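Local coordinates for protein replicative DNA helicase DnaB, 1st part (Mycobacterium tuberculosis, PDB 2R5U) that probably unwinds duplex DNA ahead of the replisome as a hexameric ATP-dependent 5'-3' helicase, of which this piece is the N-terminal, ring-forming domain, at residues N67-D70 with A71-L75; A123-V126 with A127-L131. One frame throughout, in Å; residues are numbered along the deposited sequence.

Contact 1: residues N67-D70 with A71-L75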
ATOM      1  N   ASN B  67      15.545  12.240 -20.837  1.00 26.20           N
ATOM      2  CA  ASN B  67      14.664  13.353 -20.476  1.00 26.27           C
ATOM      3  C   ASN B  67      14.714  14.423 -21.572  1.00 25.90           C
ATOM      4  O   ASN B  67      13.673  14.941 -22.001  1.00 24.91           O
ATOM      5  CB  ASN B  67      15.085  14.006 -19.155  1.00 27.30           C
ATOM      6  CG  ASN B  67      14.802  13.130 -17.903  1.00 29.56           C
ATOM      7  OD1 ASN B  67      13.952  12.235 -17.910  1.00 33.29           O
ATOM      8  ND2 ASN B  67      15.501  13.437 -16.818  1.00 31.68           N
ATOM      9  N   VAL B  68      15.930  14.760 -22.008  1.00 24.54           N
ATOM     10  CA  VAL B  68      16.104  15.785 -23.038  1.00 24.09           C
ATOM     11  C   VAL B  68      15.435  15.322 -24.328  1.00 24.35           C
ATOM     12  O   VAL B  68      14.644  16.067 -24.920  1.00 23.98           O
ATOM     13  CB  VAL B  68      17.579  16.128 -23.284  1.00 24.19           C
ATOM     14  CG1 VAL B  68      17.716  17.128 -24.477  1.00 23.56           C
ATOM     15  CG2 VAL B  68      18.176  16.717 -22.015  1.00 22.89           C
ATOM     16  N   TYR B  69      15.738  14.090 -24.735  1.00 24.82           N
ATOM     17  CA  TYR B  69      15.161  13.502 -25.933  1.00 25.55           C
ATOM     18  C   TYR B  69      13.628  13.518 -25.915  1.00 26.26           C
ATOM     19  O   TYR B  69      12.994  13.898 -26.909  1.00 25.68           O
ATOM     20  CB  TYR B  69      15.686  12.076 -26.119  1.00 26.06           C
ATOM     21  CG  TYR B  69      15.184  11.381 -27.371  1.00 27.97           C
ATOM     22  CD1 TYR B  69      15.819  11.568 -28.591  1.00 28.64           C
ATOM     23  CD2 TYR B  69      14.069  10.528 -27.323  1.00 29.53           C
ATOM     24  CE1 TYR B  69      15.373  10.939 -29.730  1.00 30.30           C
ATOM     25  CE2 TYR B  69      13.610   9.881 -28.465  1.00 31.31           C
ATOM     26  CZ  TYR B  69      14.271  10.101 -29.664  1.00 30.33           C
ATOM     27  OH  TYR B  69      13.860   9.481 -30.804  1.00 30.67           O
ATOM     28  N   ASP B  70      13.048  13.094 -24.789  1.00 26.27           N
ATOM     29  CA  ASP B  70      11.579  13.036 -24.630  1.00 27.08           C
ATOM     30  C   ASP B  70      10.952  14.434 -24.737  1.00 26.60           C
ATOM     31  O   ASP B  70       9.894  14.593 -25.352  1.00 26.05           O
ATOM     32  CB  ASP B  70      11.176  12.392 -23.287  1.00 27.56           C
ATOM     33  CG  ASP B  70      11.619  10.931 -23.153  1.00 30.37           C
ATOM     34  OD1 ASP B  70      12.085  10.307 -24.147  1.00 31.87           O
ATOM     35  OD2 ASP B  70      11.521  10.401 -22.012  1.00 32.63           O
ATOM     36  N   ALA B  71      11.619  15.438 -24.156  1.00 25.64           N
ATOM     37  CA  ALA B  71      11.164  16.825 -24.258  1.00 26.32           C
ATOM     38  C   ALA B  71      11.178  17.333 -25.724  1.00 26.43           C
ATOM     39  O   ALA B  71      10.209  17.954 -26.179  1.00 26.68           O
ATOM     40  CB  ALA B  71      11.995  17.735 -23.357  1.00 25.25           C
ATOM     41  N   ILE B  72      12.249  17.042 -26.458  1.00 26.09           N
ATOM     42  CA  ILE B  72      12.320  17.394 -27.895  1.00 25.97           C
ATOM     43  C   ILE B  72      11.186  16.705 -28.691  1.00 26.84           C
ATOM     44  O   ILE B  72      10.484  17.340 -29.486  1.00 25.47           O
ATOM     45  CB  ILE B  72      13.693  17.044 -28.505  1.00 26.11           C
ATOM     46  CG1 ILE B  72      14.842  17.774 -27.764  1.00 24.57           C
ATOM     47  CG2 ILE B  72      13.722  17.383 -29.990  1.00 25.89           C
ATOM     48  CD1 ILE B  72      16.258  17.253 -28.182  1.00 25.79           C
ATOM     49  N   LEU B  73      11.008  15.407 -28.479  1.00 27.55           N
ATOM     50  CA  LEU B  73       9.955  14.679 -29.171  1.00 30.02           C
ATOM     51  C   LEU B  73       8.574  15.227 -28.815  1.00 30.53           C
ATOM     52  O   LEU B  73       7.698  15.287 -29.676  1.00 30.76           O
ATOM     53  CB  LEU B  73      10.019  13.185 -28.866  1.00 30.36           C
ATOM     54  CG  LEU B  73      11.154  12.339 -29.443  1.00 33.59           C
ATOM     55  CD1 LEU B  73      10.570  10.956 -29.677  1.00 36.03           C
ATOM     56  CD2 LEU B  73      11.788  12.884 -30.729  1.00 36.31           C
ATOM     57  N   ASP B  74       8.377  15.608 -27.548  1.00 31.06           N
ATOM     58  CA  ASP B  74       7.112  16.244 -27.119  1.00 32.46           C
ATOM     59  C   ASP B  74       6.776  17.477 -27.951  1.00 31.46           C
ATOM     60  O   ASP B  74       5.646  17.628 -28.436  1.00 32.06           O
ATOM     61  CB  ASP B  74       7.164  16.655 -25.650  1.00 33.28           C
ATOM     62  CG  ASP B  74       6.190  15.891 -24.801  1.00 39.01           C
ATOM     63  OD1 ASP B  74       6.525  14.752 -24.387  1.00 43.99           O
ATOM     64  OD2 ASP B  74       5.077  16.437 -24.552  1.00 42.60           O
ATOM     65  N   LEU B  75       7.765  18.355 -28.095  1.00 30.06           N
ATOM     66  CA  LEU B  75       7.644  19.582 -28.872  1.00 29.43           C
ATOM     67  C   LEU B  75       7.416  19.304 -30.357  1.00 29.46           C
ATOM     68  O   LEU B  75       6.514  19.862 -30.970  1.00 27.93           O
ATOM     69  CB  LEU B  75       8.885  20.450 -28.665  1.00 29.48           C
ATOM     70  CG  LEU B  75       8.972  21.130 -27.284  1.00 28.93           C
ATOM     71  CD1 LEU B  75      10.350  21.728 -27.066  1.00 26.96           C
ATOM     72  CD2 LEU B  75       7.903  22.201 -27.156  1.00 27.77           C
TER
HETATM   73  O   HOH W   1       8.137  12.729 -25.736  1.00 42.62           O
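Leu73 lies against the ring of Tyr69 one turn further along helix 63-77, an i/i+4 CH-pi pair within the all-helical N-terminal domain of DnaB. From CB, which passes 3.6 Å from Tyr69 O, the leucine side chain leads to CG, which lies over the face of the Tyr69 ring, 4.0 Å from the ring centroid and 27° off the normal. Beyond CG the branches divide. CD1 goes to the rim, 3.4 Å from Tyr69 CE2, whereas CD2 sits above the same ring on the side of CZ and OH. With CG of Tyr69 anti to its backbone nitrogen (chi1 -178°), the ring extends beside its own carbonyl and presents a face to the following turn. Asp70 OD1 lies in plane at an edge of the tyrosine ring. Apolar neighbours complete the surroundings: Phe60 meets the ring with planes at about 45°, and Leu52 and Met41 touch both Tyr69 and Leu73. A neighbouring i/i+4 pair, Val68 and Ile72, is looser, Val68 CG1 and Ile72 CD1 being 4.0 Å apart. Four successive backbone bonds, from the amides of Ala71, Ile72, Leu73 and Asp74 to the carbonyls four residues earlier, hold the two turns together. On the polar flank, Asp74 forms a salt bridge through OD1 with Arg94, whose side chain also touches Asp70. Asp70 O accepts the Asp74 amide and a second bond from a water, which donates at 2.6 Å to Asp70 O and at 2.9 Å to Asp74 OD1.

Contact 2: residues A123-V126 with A127-L131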
ATOM      1  N   ALA B 123      22.910   8.595 -34.112  1.00 31.56           N
ATOM      2  CA  ALA B 123      21.722   7.870 -33.676  1.00 31.79           C
ATOM      3  C   ALA B 123      21.889   6.369 -33.933  1.00 31.80           C
ATOM      4  O   ALA B 123      21.469   5.566 -33.122  1.00 30.82           O
ATOM      5  CB  ALA B 123      20.476   8.383 -34.381  1.00 30.95           C
ATOM      6  N   SER B 124      22.493   6.011 -35.065  1.00 32.06           N
ATOM      7  CA  SER B 124      22.724   4.602 -35.387  1.00 33.08           C
ATOM      8  C   SER B 124      23.643   3.909 -34.352  1.00 33.16           C
ATOM      9  O   SER B 124      23.446   2.733 -34.042  1.00 33.12           O
ATOM     10  CB  SER B 124      23.195   4.421 -36.836  1.00 33.26           C
ATOM     11  OG  SER B 124      24.606   4.554 -36.975  1.00 37.66           O
ATOM     12  N   ILE B 125      24.612   4.656 -33.814  1.00 32.50           N
ATOM     13  CA  ILE B 125      25.488   4.187 -32.744  1.00 32.70           C
ATOM     14  C   ILE B 125      24.664   3.959 -31.484  1.00 31.43           C
ATOM     15  O   ILE B 125      24.738   2.892 -30.875  1.00 31.53           O
ATOM     16  CB  ILE B 125      26.644   5.185 -32.427  1.00 32.52           C
ATOM     17  CG1 ILE B 125      27.647   5.298 -33.594  1.00 35.03           C
ATOM     18  CG2 ILE B 125      27.342   4.794 -31.121  1.00 33.72           C
ATOM     19  CD1 ILE B 125      28.458   4.029 -33.858  1.00 39.39           C
ATOM     20  N   VAL B 126      23.870   4.959 -31.112  1.00 30.29           N
ATOM     21  CA  VAL B 126      23.036   4.891 -29.915  1.00 29.34           C
ATOM     22  C   VAL B 126      22.059   3.706 -30.000  1.00 29.81           C
ATOM     23  O   VAL B 126      21.843   3.023 -29.015  1.00 29.73           O
ATOM     24  CB  VAL B 126      22.296   6.232 -29.619  1.00 28.60           C
ATOM     25  CG1 VAL B 126      21.379   6.090 -28.420  1.00 27.88           C
ATOM     26  CG2 VAL B 126      23.302   7.372 -29.349  1.00 27.41           C
ATOM     27  N   ALA B 127      21.485   3.493 -31.179  1.00 30.98           N
ATOM     28  CA  ALA B 127      20.554   2.384 -31.440  1.00 31.62           C
ATOM     29  C   ALA B 127      21.217   1.001 -31.318  1.00 31.96           C
ATOM     30  O   ALA B 127      20.639   0.084 -30.738  1.00 32.12           O
ATOM     31  CB  ALA B 127      19.927   2.552 -32.810  1.00 31.64           C
ATOM     32  N   GLU B 128      22.415   0.861 -31.879  1.00 32.83           N
ATOM     33  CA  GLU B 128      23.201  -0.354 -31.761  1.00 33.78           C
ATOM     34  C   GLU B 128      23.505  -0.693 -30.307  1.00 33.90           C
ATOM     35  O   GLU B 128      23.307  -1.833 -29.878  1.00 33.59           O
ATOM     36  CB  GLU B 128      24.497  -0.248 -32.555  1.00 34.35           C
ATOM     37  CG  GLU B 128      24.613  -1.285 -33.642  1.00 38.87           C
ATOM     38  CD  GLU B 128      25.989  -1.345 -34.262  1.00 44.53           C
ATOM     39  OE1 GLU B 128      26.991  -1.155 -33.527  1.00 47.20           O
ATOM     40  OE2 GLU B 128      26.067  -1.588 -35.490  1.00 47.63           O
ATOM     41  N   LYS B 129      23.956   0.307 -29.546  1.00 33.40           N
ATOM     42  CA  LYS B 129      24.254   0.135 -28.131  1.00 32.82           C
ATOM     43  C   LYS B 129      22.998  -0.185 -27.323  1.00 32.83           C
ATOM     44  O   LYS B 129      23.043  -0.997 -26.370  1.00 32.72           O
ATOM     45  CB  LYS B 129      24.984   1.373 -27.584  1.00 32.83           C
ATOM     46  CG  LYS B 129      26.315   1.658 -28.291  1.00 34.04           C
ATOM     47  CD  LYS B 129      27.395   0.623 -28.005  1.00 36.85           C
ATOM     48  CE  LYS B 129      28.675   0.946 -28.767  1.00 38.77           C
ATOM     49  NZ  LYS B 129      29.767  -0.031 -28.449  1.00 42.88           N
ATOM     50  N   ALA B 130      21.874   0.424 -27.705  1.00 31.67           N
ATOM     51  CA  ALA B 130      20.606   0.126 -27.071  1.00 32.36           C
ATOM     52  C   ALA B 130      20.211  -1.334 -27.351  1.00 32.80           C
ATOM     53  O   ALA B 130      19.828  -2.038 -26.425  1.00 32.89           O
ATOM     54  CB  ALA B 130      19.522   1.071 -27.523  1.00 31.53           C
ATOM     55  N   LEU B 131      20.327  -1.774 -28.608  1.00 33.88           N
ATOM     56  CA  LEU B 131      20.056  -3.186 -28.974  1.00 34.54           C
ATOM     57  C   LEU B 131      20.832  -4.152 -28.077  1.00 35.23           C
ATOM     58  O   LEU B 131      20.237  -5.010 -27.409  1.00 35.37           O
ATOM     59  CB  LEU B 131      20.350  -3.458 -30.451  1.00 34.72           C
ATOM     60  CG  LEU B 131      19.820  -4.772 -31.059  1.00 35.78           C
ATOM     61  CD1 LEU B 131      18.363  -5.017 -30.636  1.00 38.27           C
ATOM     62  CD2 LEU B 131      19.918  -4.748 -32.570  1.00 35.02           C
TER
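Lys129 packs its aliphatic root on the carbonyl of Ile125, one turn back in helix 119-147, the longest helix of this all-helical domain. Its CG comes within 3.3 Å of Ile125 O, and CB lies 3.6 Å from that same Ile125 O. Because the lysine chain turns about its CB-CG bond (chi2 -69°) and then runs extended to NZ, the apolar start stays on the helix while the ammonium end leads away. Side chain meets side chain only loosely here, Ile125 CG2 standing 4.3 Å from Lys129 CG. What sets the spacing is the backbone: the amides of Ala127, Glu128, Lys129 and Ala130 each bond to the carbonyl four residues before them. Among these the Lys129 bond is nearly straight, with an N-H...O angle of 169°, while the Ala130 bond to Val126 O is the most bent, at 149°. Further out, Val126 turns to helix 31-43, where it touches Ala33, Glu34 and Val37; Ile125 shares Ala33 and also reaches Asp30. The alanines face the single loop between helices 45-52 and 63-77: Ala123 touches Arg54, Ala127 Leu55 and Ala130 Asp59. Ser124 bonds back through OG to the carbonyl of Tyr121 within the same helix. The small methyl of Ala127 folds against the turn before it, its CB 3.4 Å from Ala123 O.

In the fold
Both contacts are nine-residue portions, about two and a half turns, of amphipathic helices, joined in each case by four i/i+4 backbone bonds, and their centres lie 18 Å apart without touching. Helix 31-43 is their common neighbour: it offers Leu38 and Met41 to contact 1 and Ala33, Glu34 and Val37 to contact 2. The loop residue Leu55 is likewise shared, meeting Tyr69 in the one and Ala127 in the other. Contact 1 buries its tyrosine in the core, with Leu73 partly exposed beside it, and has a polar flank where Asp74 pairs with Arg94 and a water bridges. Contact 2 turns small and branched residues inward, with Glu128 exposed on its outer side, and its side chains barely meet.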